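Long-range contacts in peptidoglycan D,D-transpeptidase PbpA (Mycobacterium tuberculosis, PDB 3UN7), which probably cross-links peptidoglycan strands as a serine D,D-transpeptidase of the cell envelope and helps regulate cell length: residues A[383-392]-A[448-458]; A[132-143]-A[317-325]. All coordinates share one frame; numbering follows the deposited sequence.

Contact 1: residues A[383-392]-A[448-458]; sequences QKGAIPGVQI and PIGRAVIEAAL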
ATOM      1  N   GLN A 383     -15.637  -5.441 -14.872  1.00 52.99           N
ATOM      2  CA  GLN A 383     -16.407  -5.192 -13.652  1.00 52.65           C
ATOM      3  C   GLN A 383     -16.450  -6.407 -12.704  1.00 52.41           C
ATOM      4  O   GLN A 383     -17.408  -6.568 -11.930  1.00 52.81           O
ATOM      5  CB  GLN A 383     -17.830  -4.739 -14.009  1.00 53.95           C
ATOM      6  CG  GLN A 383     -17.948  -3.322 -14.602  1.00 54.86           C
ATOM      7  CD  GLN A 383     -17.463  -2.231 -13.650  1.00 54.13           C
ATOM      8  OE1 GLN A 383     -18.247  -1.647 -12.891  1.00 54.76           O
ATOM      9  NE2 GLN A 383     -16.162  -1.973 -13.668  1.00 53.14           N
ATOM     10  N   LYS A 384     -15.417  -7.251 -12.757  1.00 51.14           N
ATOM     11  CA  LYS A 384     -15.410  -8.502 -11.997  1.00 50.84           C
ATOM     12  C   LYS A 384     -15.350  -8.192 -10.501  1.00 49.26           C
ATOM     13  O   LYS A 384     -14.440  -7.510 -10.040  1.00 47.39           O
ATOM     14  CB  LYS A 384     -14.250  -9.416 -12.428  1.00 50.86           C
ATOM     15  CG  LYS A 384     -14.212 -10.788 -11.725  1.00 51.97           C
ATOM     16  CD  LYS A 384     -12.903 -11.532 -12.004  1.00 51.93           C
ATOM     17  CE  LYS A 384     -12.772 -12.814 -11.166  1.00 53.17           C
ATOM     18  NZ  LYS A 384     -12.162 -12.614  -9.798  1.00 51.20           N
ATOM     19  N   GLY A 385     -16.348  -8.671  -9.762  1.00 48.96           N
ATOM     20  CA  GLY A 385     -16.386  -8.458  -8.322  1.00 48.01           C
ATOM     21  C   GLY A 385     -17.053  -7.174  -7.872  1.00 47.31           C
ATOM     22  O   GLY A 385     -16.966  -6.819  -6.702  1.00 46.59           O
ATOM     23  N   ALA A 386     -17.726  -6.481  -8.792  1.00 47.52           N
ATOM     24  CA  ALA A 386     -18.518  -5.293  -8.456  1.00 47.27           C
ATOM     25  C   ALA A 386     -19.482  -5.632  -7.318  1.00 47.98           C
ATOM     26  O   ALA A 386     -19.945  -6.756  -7.217  1.00 48.21           O
ATOM     27  CB  ALA A 386     -19.290  -4.798  -9.681  1.00 48.19           C
ATOM     28  N   ILE A 387     -19.763  -4.652  -6.466  1.00 47.90           N
ATOM     29  CA  ILE A 387     -20.589  -4.856  -5.284  1.00 48.99           C
ATOM     30  C   ILE A 387     -21.916  -4.124  -5.461  1.00 50.00           C
ATOM     31  O   ILE A 387     -21.927  -2.901  -5.624  1.00 49.81           O
ATOM     32  CB  ILE A 387     -19.876  -4.338  -3.996  1.00 47.96           C
ATOM     33  CG1 ILE A 387     -18.450  -4.897  -3.898  1.00 47.56           C
ATOM     34  CG2 ILE A 387     -20.694  -4.687  -2.750  1.00 48.49           C
ATOM     35  CD1 ILE A 387     -17.464  -4.021  -3.106  1.00 45.13           C
ATOM     36  N   PRO A 388     -23.040  -4.872  -5.457  1.00 51.75           N
ATOM     37  CA  PRO A 388     -24.375  -4.270  -5.537  1.00 52.74           C
ATOM     38  C   PRO A 388     -24.579  -3.131  -4.537  1.00 52.36           C
ATOM     39  O   PRO A 388     -24.407  -3.324  -3.330  1.00 52.44           O
ATOM     40  CB  PRO A 388     -25.302  -5.437  -5.185  1.00 54.30           C
ATOM     41  CG  PRO A 388     -24.560  -6.636  -5.645  1.00 54.48           C
ATOM     42  CD  PRO A 388     -23.107  -6.346  -5.400  1.00 52.39           C
ATOM     43  N   GLY A 389     -24.925  -1.950  -5.050  1.00 51.78           N
ATOM     44  CA  GLY A 389     -25.256  -0.796  -4.209  1.00 50.85           C
ATOM     45  C   GLY A 389     -24.038  -0.111  -3.619  1.00 48.75           C
ATOM     46  O   GLY A 389     -24.144   0.631  -2.639  1.00 49.02           O
ATOM     47  N   VAL A 390     -22.873  -0.381  -4.194  1.00 46.74           N
ATOM     48  CA  VAL A 390     -21.651   0.262  -3.748  1.00 44.16           C
ATOM     49  C   VAL A 390     -20.939   0.852  -4.953  1.00 42.52           C
ATOM     50  O   VAL A 390     -20.527   0.139  -5.879  1.00 42.06           O
ATOM     51  CB  VAL A 390     -20.721  -0.684  -2.927  1.00 43.87           C
ATOM     52  CG1 VAL A 390     -19.342  -0.063  -2.754  1.00 42.22           C
ATOM     53  CG2 VAL A 390     -21.321  -0.986  -1.548  1.00 44.27           C
ATOM     54  N   GLN A 391     -20.834   2.173  -4.935  1.00 41.15           N
ATOM     55  CA  GLN A 391     -20.148   2.914  -5.978  1.00 39.32           C
ATOM     56  C   GLN A 391     -18.667   3.008  -5.629  1.00 37.36           C
ATOM     57  O   GLN A 391     -18.301   3.468  -4.545  1.00 36.42           O
ATOM     58  CB  GLN A 391     -20.751   4.314  -6.101  1.00 39.90           C
ATOM     59  CG  GLN A 391     -20.286   5.081  -7.311  1.00 40.14           C
ATOM     60  CD  GLN A 391     -20.847   6.489  -7.351  1.00 42.69           C
ATOM     61  OE1 GLN A 391     -20.721   7.255  -6.387  1.00 43.26           O
ATOM     62  NE2 GLN A 391     -21.465   6.843  -8.471  1.00 42.79           N
ATOM     63  N   ILE A 392     -17.824   2.570  -6.552  1.00 35.82           N
ATOM     64  CA  ILE A 392     -16.381   2.532  -6.313  1.00 34.61           C
ATOM     65  C   ILE A 392     -15.738   3.559  -7.236  1.00 33.77           C
ATOM     66  O   ILE A 392     -16.114   3.647  -8.406  1.00 33.94           O
ATOM     67  CB  ILE A 392     -15.800   1.128  -6.612  1.00 34.10           C
ATOM     68  CG1 ILE A 392     -16.350   0.092  -5.635  1.00 35.23           C
ATOM     69  CG2 ILE A 392     -14.261   1.128  -6.560  1.00 34.01           C
ATOM     70  CD1 ILE A 392     -15.939  -1.346  -5.968  1.00 34.46           C
ATOM     71  N   PRO A 448     -10.276  -7.176  -9.388  1.00 33.44           N
ATOM     72  CA  PRO A 448     -11.175  -7.935  -8.490  1.00 33.86           C
ATOM     73  C   PRO A 448     -10.576  -8.213  -7.100  1.00 32.89           C
ATOM     74  O   PRO A 448     -11.319  -8.438  -6.151  1.00 33.05           O
ATOM     75  CB  PRO A 448     -11.423  -9.245  -9.235  1.00 34.05           C
ATOM     76  CG  PRO A 448     -10.321  -9.345 -10.231  1.00 35.34           C
ATOM     77  CD  PRO A 448      -9.861  -7.972 -10.562  1.00 33.74           C
ATOM     78  N   ILE A 449      -9.250  -8.213  -7.001  1.00 32.73           N
ATOM     79  CA  ILE A 449      -8.561  -8.301  -5.698  1.00 31.56           C
ATOM     80  C   ILE A 449      -8.909  -7.078  -4.852  1.00 30.96           C
ATOM     81  O   ILE A 449      -9.215  -7.203  -3.663  1.00 30.90           O
ATOM     82  CB  ILE A 449      -7.023  -8.431  -5.868  1.00 31.37           C
ATOM     83  CG1 ILE A 449      -6.685  -9.755  -6.564  1.00 32.76           C
ATOM     84  CG2 ILE A 449      -6.308  -8.340  -4.493  1.00 29.85           C
ATOM     85  CD1 ILE A 449      -5.259  -9.900  -7.093  1.00 31.59           C
ATOM     86  N   GLY A 450      -8.863  -5.900  -5.476  1.00 30.27           N
ATOM     87  CA  GLY A 450      -9.247  -4.647  -4.816  1.00 29.62           C
ATOM     88  C   GLY A 450     -10.701  -4.651  -4.383  1.00 29.71           C
ATOM     89  O   GLY A 450     -11.012  -4.252  -3.268  1.00 29.82           O
ATOM     90  N   ARG A 451     -11.587  -5.122  -5.258  1.00 30.14           N
ATOM     91  CA  ARG A 451     -13.010  -5.171  -4.965  1.00 31.47           C
ATOM     92  C   ARG A 451     -13.349  -6.165  -3.859  1.00 31.27           C
ATOM     93  O   ARG A 451     -14.211  -5.870  -3.037  1.00 31.92           O
ATOM     94  CB  ARG A 451     -13.840  -5.427  -6.228  1.00 32.73           C
ATOM     95  CG  ARG A 451     -13.657  -4.343  -7.277  1.00 31.90           C
ATOM     96  CD  ARG A 451     -14.694  -4.441  -8.390  1.00 34.68           C
ATOM     97  NE  ARG A 451     -14.353  -3.471  -9.418  1.00 33.79           N
ATOM     98  CZ  ARG A 451     -13.750  -3.775 -10.560  1.00 35.04           C
ATOM     99  NH1 ARG A 451     -13.467  -5.044 -10.849  1.00 33.19           N
ATOM    100  NH2 ARG A 451     -13.446  -2.809 -11.420  1.00 34.90           N
ATOM    101  N   ALA A 452     -12.661  -7.314  -3.815  1.00 31.28           N
ATOM    102  CA  ALA A 452     -12.864  -8.280  -2.705  1.00 32.04           C
ATOM    103  C   ALA A 452     -12.458  -7.664  -1.367  1.00 31.28           C
ATOM    104  O   ALA A 452     -13.033  -7.977  -0.316  1.00 30.93           O
ATOM    105  CB  ALA A 452     -12.061  -9.559  -2.939  1.00 32.27           C
ATOM    106  N   VAL A 453     -11.434  -6.815  -1.405  1.00 30.27           N
ATOM    107  CA  VAL A 453     -10.931  -6.157  -0.201  1.00 30.20           C
ATOM    108  C   VAL A 453     -11.924  -5.097   0.271  1.00 30.62           C
ATOM    109  O   VAL A 453     -12.243  -5.020   1.468  1.00 30.51           O
ATOM    110  CB  VAL A 453      -9.512  -5.573  -0.422  1.00 29.29           C
ATOM    111  CG1 VAL A 453      -9.087  -4.726   0.741  1.00 29.08           C
ATOM    112  CG2 VAL A 453      -8.520  -6.701  -0.616  1.00 28.74           C
ATOM    113  N   ILE A 454     -12.419  -4.299  -0.676  1.00 30.73           N
ATOM    114  CA  ILE A 454     -13.465  -3.314  -0.407  1.00 31.55           C
ATOM    115  C   ILE A 454     -14.738  -3.981   0.131  1.00 32.94           C
ATOM    116  O   ILE A 454     -15.327  -3.507   1.106  1.00 32.90           O
ATOM    117  CB  ILE A 454     -13.777  -2.460  -1.666  1.00 31.41           C
ATOM    118  CG1 ILE A 454     -12.569  -1.590  -1.999  1.00 29.67           C
ATOM    119  CG2 ILE A 454     -15.033  -1.602  -1.429  1.00 32.48           C
ATOM    120  CD1 ILE A 454     -12.569  -0.970  -3.414  1.00 31.67           C
ATOM    121  N   GLU A 455     -15.141  -5.084  -0.495  1.00 34.33           N
ATOM    122  CA  GLU A 455     -16.337  -5.814  -0.066  1.00 36.63           C
ATOM    123  C   GLU A 455     -16.188  -6.230   1.392  1.00 36.36           C
ATOM    124  O   GLU A 455     -17.106  -6.029   2.186  1.00 36.89           O
ATOM    125  CB  GLU A 455     -16.584  -7.035  -0.951  1.00 37.13           C
ATOM    126  CG  GLU A 455     -17.890  -7.788  -0.638  1.00 39.23           C
ATOM    127  CD  GLU A 455     -18.277  -8.773  -1.734  1.00 42.41           C
ATOM    128  OE1 GLU A 455     -17.758  -8.643  -2.877  1.00 45.79           O
ATOM    129  OE2 GLU A 455     -19.116  -9.670  -1.460  1.00 46.84           O
ATOM    130  N   ALA A 456     -15.023  -6.780   1.735  1.00 35.71           N
ATOM    131  CA  ALA A 456     -14.739  -7.229   3.102  1.00 35.92           C
ATOM    132  C   ALA A 456     -14.807  -6.063   4.081  1.00 35.98           C
ATOM    133  O   ALA A 456     -15.388  -6.182   5.170  1.00 36.39           O
ATOM    134  CB  ALA A 456     -13.381  -7.904   3.166  1.00 35.03           C
ATOM    135  N   ALA A 457     -14.232  -4.932   3.683  1.00 35.38           N
ATOM    136  CA  ALA A 457     -14.266  -3.701   4.485  1.00 35.93           C
ATOM    137  C   ALA A 457     -15.672  -3.174   4.758  1.00 37.03           C
ATOM    138  O   ALA A 457     -15.942  -2.642   5.833  1.00 37.68           O
ATOM    139  CB  ALA A 457     -13.416  -2.612   3.816  1.00 34.96           C
ATOM    140  N   LEU A 458     -16.565  -3.315   3.784  1.00 38.66           N
ATOM    141  CA  LEU A 458     -17.912  -2.722   3.869  1.00 40.84           C
ATOM    142  C   LEU A 458     -18.994  -3.663   4.390  1.00 42.92           C
ATOM    143  O   LEU A 458     -20.132  -3.248   4.637  1.00 44.57           O
ATOM    144  CB  LEU A 458     -18.323  -2.148   2.506  1.00 40.57           C
ATOM    145  CG  LEU A 458     -17.414  -1.045   1.950  1.00 40.03           C
ATOM    146  CD1 LEU A 458     -17.926  -0.523   0.618  1.00 38.38           C
ATOM    147  CD2 LEU A 458     -17.250   0.099   2.960  1.00 39.16           C
TER
HETATM  148  O   HOH W   1     -16.026  -8.370  -4.763  1.00 39.38           O
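Arg451 lays its aliphatic chain along the backbone of Gly385, with CB against the Gly385 carbonyl O and CD against its C, and sets its guanidinium against the turn from Gln383 to Ala386. Extended from CG to NE, the chain carries Arg451 NH1 to within 2.8 Å of Lys384 O. The bond is bent, 145° at the hydrogen, and the donor stands above the carbonyl plane instead of on a lone pair. NE forms a salt bridge with Glu378, so Lys384 O and Glu378 grip the cation while Gln383 CA packs over one face of the guanidinium and Ile392 CD1 at its edge. Beside it, the Lys384 side chain lies across the Pro448 ring, its NZ 3.5 Å from Pro448 CB. Farther along helix 446-458 the contact turns apolar. Ile387 drops CD1 between Ile454 and Glu455, 3.8 Å from Ile454 CG2. Ile392 CG2 meets Ile454 CD1 tip to tip at 4.1 Å, and Val390 CG1 rests 3.7 Å from Leu458 CD1. A single water donates to both Gly385 O, 2.7 Å away, and Glu455 OE1, bridging loop to helix. The loop before edge strand 393-399 is thus fastened to the C-terminal helix by the direct bond from Arg451, a water bridge ending on the Glu455 carboxylate, and a short row of aliphatic contacts; with Glu378 close by, the arginine's charge is probably well compensated.

Contact 2: residues A[132-143]-A[317-325]; sequences AVVALEPSTGKI and PLANAEIAA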
ATOM      1  N   ALA A 132       1.406  -6.801  -3.281  1.00 27.53           N
ATOM      2  CA  ALA A 132       0.937  -6.249  -2.020  1.00 27.00           C
ATOM      3  C   ALA A 132      -0.487  -5.727  -2.100  1.00 26.79           C
ATOM      4  O   ALA A 132      -0.988  -5.401  -3.186  1.00 27.36           O
ATOM      5  CB  ALA A 132       1.895  -5.153  -1.509  1.00 26.07           C
ATOM      6  N   VAL A 133      -1.145  -5.691  -0.943  1.00 26.65           N
ATOM      7  CA  VAL A 133      -2.441  -5.063  -0.799  1.00 26.02           C
ATOM      8  C   VAL A 133      -2.432  -4.184   0.452  1.00 26.51           C
ATOM      9  O   VAL A 133      -1.968  -4.598   1.520  1.00 26.61           O
ATOM     10  CB  VAL A 133      -3.591  -6.105  -0.672  1.00 27.29           C
ATOM     11  CG1 VAL A 133      -4.927  -5.410  -0.402  1.00 25.89           C
ATOM     12  CG2 VAL A 133      -3.678  -6.994  -1.924  1.00 25.77           C
ATOM     13  N   VAL A 134      -2.947  -2.971   0.322  1.00 26.03           N
ATOM     14  CA  VAL A 134      -3.043  -2.060   1.454  1.00 26.23           C
ATOM     15  C   VAL A 134      -4.462  -1.544   1.488  1.00 26.74           C
ATOM     16  O   VAL A 134      -5.032  -1.192   0.439  1.00 26.92           O
ATOM     17  CB  VAL A 134      -2.068  -0.845   1.338  1.00 26.48           C
ATOM     18  CG1 VAL A 134      -2.297   0.135   2.490  1.00 25.91           C
ATOM     19  CG2 VAL A 134      -0.617  -1.311   1.338  1.00 27.22           C
ATOM     20  N   ALA A 135      -5.031  -1.490   2.687  1.00 26.19           N
ATOM     21  CA  ALA A 135      -6.322  -0.878   2.898  1.00 26.05           C
ATOM     22  C   ALA A 135      -6.193   0.156   4.010  1.00 26.73           C
ATOM     23  O   ALA A 135      -5.568  -0.084   5.048  1.00 25.81           O
ATOM     24  CB  ALA A 135      -7.396  -1.932   3.227  1.00 26.46           C
ATOM     25  N   LEU A 136      -6.771   1.319   3.758  1.00 26.58           N
ATOM     26  CA  LEU A 136      -6.694   2.450   4.677  1.00 28.26           C
ATOM     27  C   LEU A 136      -8.096   2.951   4.933  1.00 28.86           C
ATOM     28  O   LEU A 136      -8.978   2.839   4.071  1.00 29.81           O
ATOM     29  CB  LEU A 136      -5.864   3.594   4.072  1.00 27.39           C
ATOM     30  CG  LEU A 136      -4.399   3.328   3.685  1.00 27.18           C
ATOM     31  CD1 LEU A 136      -3.775   4.579   3.072  1.00 26.81           C
ATOM     32  CD2 LEU A 136      -3.573   2.873   4.907  1.00 26.01           C
ATOM     33  N   GLU A 137      -8.306   3.508   6.114  1.00 29.36           N
ATOM     34  CA  GLU A 137      -9.553   4.210   6.412  1.00 29.81           C
ATOM     35  C   GLU A 137      -9.297   5.683   6.149  1.00 29.84           C
ATOM     36  O   GLU A 137      -8.526   6.298   6.880  1.00 29.73           O
ATOM     37  CB  GLU A 137      -9.925   4.008   7.878  1.00 29.87           C
ATOM     38  CG  GLU A 137     -11.249   4.657   8.272  1.00 32.30           C
ATOM     39  CD  GLU A 137     -11.709   4.150   9.613  1.00 36.08           C
ATOM     40  OE1 GLU A 137     -11.112   4.543  10.628  1.00 35.37           O
ATOM     41  OE2 GLU A 137     -12.653   3.338   9.652  1.00 38.32           O
ATOM     42  N   PRO A 138      -9.939   6.259   5.111  1.00 30.77           N
ATOM     43  CA  PRO A 138      -9.517   7.585   4.679  1.00 30.96           C
ATOM     44  C   PRO A 138      -9.706   8.718   5.695  1.00 31.41           C
ATOM     45  O   PRO A 138      -8.874   9.621   5.726  1.00 30.67           O
ATOM     46  CB  PRO A 138     -10.319   7.810   3.385  1.00 31.97           C
ATOM     47  CG  PRO A 138     -10.729   6.420   2.936  1.00 31.24           C
ATOM     48  CD  PRO A 138     -11.021   5.740   4.248  1.00 30.95           C
ATOM     49  N   SER A 139     -10.743   8.642   6.539  1.00 31.85           N
ATOM     50  CA  SER A 139     -11.050   9.702   7.493  1.00 32.15           C
ATOM     51  C   SER A 139     -10.148   9.686   8.733  1.00 31.85           C
ATOM     52  O   SER A 139     -10.103  10.659   9.489  1.00 31.87           O
ATOM     53  CB  SER A 139     -12.518   9.618   7.929  1.00 33.56           C
ATOM     54  OG  SER A 139     -12.777   8.417   8.636  1.00 35.47           O
ATOM     55  N   THR A 140      -9.435   8.583   8.952  1.00 30.31           N
ATOM     56  CA  THR A 140      -8.625   8.455  10.152  1.00 30.18           C
ATOM     57  C   THR A 140      -7.166   8.164   9.884  1.00 29.10           C
ATOM     58  O   THR A 140      -6.330   8.513  10.707  1.00 28.95           O
ATOM     59  CB  THR A 140      -9.146   7.338  11.079  1.00 30.09           C
ATOM     60  OG1 THR A 140      -9.079   6.094  10.376  1.00 30.64           O
ATOM     61  CG2 THR A 140     -10.568   7.607  11.518  1.00 31.82           C
ATOM     62  N   GLY A 141      -6.857   7.517   8.755  1.00 27.76           N
ATOM     63  CA  GLY A 141      -5.507   6.987   8.526  1.00 27.49           C
ATOM     64  C   GLY A 141      -5.206   5.603   9.098  1.00 26.91           C
ATOM     65  O   GLY A 141      -4.081   5.107   8.986  1.00 26.78           O
ATOM     66  N   LYS A 142      -6.197   4.961   9.711  1.00 26.87           N
ATOM     67  CA  LYS A 142      -6.028   3.589  10.170  1.00 27.43           C
ATOM     68  C   LYS A 142      -5.608   2.688   9.039  1.00 26.74           C
ATOM     69  O   LYS A 142      -6.204   2.740   7.957  1.00 26.98           O
ATOM     70  CB  LYS A 142      -7.326   3.028  10.736  1.00 27.41           C
ATOM     71  CG  LYS A 142      -7.603   3.409  12.137  1.00 29.73           C
ATOM     72  CD  LYS A 142      -8.756   2.568  12.651  1.00 34.40           C
ATOM     73  CE  LYS A 142      -9.538   3.331  13.687  1.00 37.49           C
ATOM     74  NZ  LYS A 142     -10.667   2.522  14.236  1.00 43.42           N
ATOM     75  N   ILE A 143      -4.585   1.866   9.285  1.00 26.38           N
ATOM     76  CA  ILE A 143      -4.141   0.863   8.295  1.00 26.17           C
ATOM     77  C   ILE A 143      -4.959  -0.385   8.604  1.00 26.56           C
ATOM     78  O   ILE A 143      -4.806  -0.986   9.666  1.00 27.23           O
ATOM     79  CB  ILE A 143      -2.590   0.617   8.341  1.00 25.98           C
ATOM     80  CG1 ILE A 143      -1.837   1.867   7.837  1.00 25.84           C
ATOM     81  CG2 ILE A 143      -2.185  -0.618   7.510  1.00 25.50           C
ATOM     82  CD1 ILE A 143      -0.330   1.836   8.116  1.00 26.25           C
ATOM     83  N   PRO A 317       3.274   0.547  -2.408  1.00 28.36           N
ATOM     84  CA  PRO A 317       1.824   0.320  -2.398  1.00 27.34           C
ATOM     85  C   PRO A 317       1.070   1.155  -1.342  1.00 27.00           C
ATOM     86  O   PRO A 317      -0.005   1.661  -1.631  1.00 25.54           O
ATOM     87  CB  PRO A 317       1.708  -1.180  -2.135  1.00 27.70           C
ATOM     88  CG  PRO A 317       2.983  -1.740  -2.811  1.00 28.26           C
ATOM     89  CD  PRO A 317       4.035  -0.718  -2.422  1.00 28.45           C
ATOM     90  N   LEU A 318       1.633   1.313  -0.146  1.00 26.73           N
ATOM     91  CA  LEU A 318       1.027   2.206   0.843  1.00 26.31           C
ATOM     92  C   LEU A 318       0.862   3.654   0.341  1.00 26.67           C
ATOM     93  O   LEU A 318      -0.181   4.275   0.575  1.00 26.33           O
ATOM     94  CB  LEU A 318       1.824   2.192   2.147  1.00 26.31           C
ATOM     95  CG  LEU A 318       1.381   3.169   3.239  1.00 26.56           C
ATOM     96  CD1 LEU A 318      -0.005   2.823   3.748  1.00 30.04           C
ATOM     97  CD2 LEU A 318       2.393   3.231   4.410  1.00 28.37           C
ATOM     98  N   ALA A 319       1.895   4.201  -0.308  1.00 26.64           N
ATOM     99  CA  ALA A 319       1.801   5.557  -0.887  1.00 27.32           C
ATOM    100  C   ALA A 319       0.695   5.650  -1.957  1.00 27.89           C
ATOM    101  O   ALA A 319      -0.025   6.646  -2.022  1.00 26.90           O
ATOM    102  CB  ALA A 319       3.158   6.005  -1.448  1.00 27.35           C
ATOM    103  N   ASN A 320       0.543   4.613  -2.783  1.00 27.78           N
ATOM    104  CA  ASN A 320      -0.548   4.620  -3.762  1.00 28.77           C
ATOM    105  C   ASN A 320      -1.927   4.513  -3.080  1.00 28.52           C
ATOM    106  O   ASN A 320      -2.857   5.193  -3.500  1.00 29.99           O
ATOM    107  CB  ASN A 320      -0.350   3.572  -4.872  1.00 28.64           C
ATOM    108  CG  ASN A 320      -0.504   4.163  -6.290  1.00 30.41           C
ATOM    109  OD1 ASN A 320      -0.916   5.309  -6.463  1.00 30.30           O
ATOM    110  ND2 ASN A 320      -0.187   3.360  -7.307  1.00 31.92           N
ATOM    111  N   ALA A 321      -2.065   3.693  -2.033  1.00 28.33           N
ATOM    112  CA  ALA A 321      -3.313   3.667  -1.228  1.00 28.86           C
ATOM    113  C   ALA A 321      -3.596   5.033  -0.628  1.00 29.03           C
ATOM    114  O   ALA A 321      -4.753   5.453  -0.563  1.00 28.14           O
ATOM    115  CB  ALA A 321      -3.255   2.608  -0.100  1.00 28.11           C
ATOM    116  N   GLU A 322      -2.529   5.710  -0.196  1.00 29.43           N
ATOM    117  CA  GLU A 322      -2.615   7.036   0.424  1.00 32.12           C
ATOM    118  C   GLU A 322      -3.138   8.116  -0.551  1.00 31.00           C
ATOM    119  O   GLU A 322      -3.911   9.002  -0.155  1.00 31.13           O
ATOM    120  CB  GLU A 322      -1.235   7.444   0.971  1.00 32.09           C
ATOM    121  CG  GLU A 322      -1.221   7.846   2.454  1.00 36.95           C
ATOM    122  CD  GLU A 322       0.194   8.026   3.021  1.00 37.38           C
ATOM    123  OE1 GLU A 322       1.024   7.101   2.847  1.00 43.51           O
ATOM    124  OE2 GLU A 322       0.480   9.081   3.644  1.00 42.79           O
ATOM    125  N   ILE A 323      -2.702   8.059  -1.808  1.00 30.03           N
ATOM    126  CA  ILE A 323      -3.250   8.963  -2.852  1.00 30.27           C
ATOM    127  C   ILE A 323      -4.757   8.779  -2.953  1.00 29.71           C
ATOM    128  O   ILE A 323      -5.521   9.754  -2.914  1.00 30.50           O
ATOM    129  CB  ILE A 323      -2.577   8.741  -4.223  1.00 30.15           C
ATOM    130  CG1 ILE A 323      -1.127   9.220  -4.178  1.00 30.14           C
ATOM    131  CG2 ILE A 323      -3.310   9.493  -5.342  1.00 32.25           C
ATOM    132  CD1 ILE A 323      -0.259   8.617  -5.268  1.00 29.42           C
ATOM    133  N   ALA A 324      -5.189   7.521  -3.046  1.00 29.10           N
ATOM    134  CA  ALA A 324      -6.611   7.204  -3.106  1.00 29.32           C
ATOM    135  C   ALA A 324      -7.348   7.663  -1.822  1.00 29.20           C
ATOM    136  O   ALA A 324      -8.445   8.230  -1.896  1.00 29.08           O
ATOM    137  CB  ALA A 324      -6.816   5.694  -3.370  1.00 28.52           C
ATOM    138  N   ALA A 325      -6.740   7.419  -0.655  1.00 29.10           N
ATOM    139  CA  ALA A 325      -7.325   7.815   0.646  1.00 28.82           C
ATOM    140  C   ALA A 325      -7.448   9.342   0.774  1.00 29.75           C
ATOM    141  O   ALA A 325      -8.429   9.859   1.287  1.00 29.63           O
ATOM    142  CB  ALA A 325      -6.470   7.270   1.792  1.00 28.92           C
TER
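Val134 and Leu136 alternate with residues facing the other way along strand 132-136 and push their methyl groups into the side of helix 317-325. The tight part centres on Ala321, whose small CB lies 3.7 Å from Val134 CG1 and 3.8 Å from Leu136 CD1. Leu318, with CG anti to the backbone N (chi1 175°), swings CD1 back to the strand, 3.7 Å from Val134 CG1 and 3.8 Å from Leu136 CD2; the two leucines cross at about a right angle. Pro138 belongs to this close packing too, its CB 3.5 Å from Ala325 O. Strand and helix run 36° apart, with axes 7.9 Å from each other at closest approach. Packing is looser at Ile143, where CD1 only reaches within 4.5 Å of Leu318 CD1. Beyond Pro138 the chain turns away from the helix through exposed Ser139; behind that corner the buried Thr140 gives its OG1 hydrogen to Glu137 OE1 and accepts from Lys142 N, an ST turn. No hydrogen bond joins the two segments: the helix is held against this face of the five-stranded sheet by close apolar packing, with alanines letting its backbone come near the strand.

The two contacts lie on opposite faces of the five-stranded antiparallel sheet of the transpeptidase domain, their centres 16 Å apart. Strand 132-136 joins them: its residues alternate, so Val133 and Ala135 meet helix 446-458 of contact 1 while their neighbours serve contact 2. Val453 CG2 comes within 3.8 Å of Val133 CG1, and Ile449 CG2 within 3.9 Å of Val133 CG2. The sheet is thus sandwiched between helices, as in the penicillin-binding protein and beta-lactamase fold. Contact 2 is buried near the middle of the chain; contact 1 is partly open. Neither includes Ser193, the probable acylated serine, although Asn320 of helix 317-325 hydrogen-bonds to the adjacent Thr194.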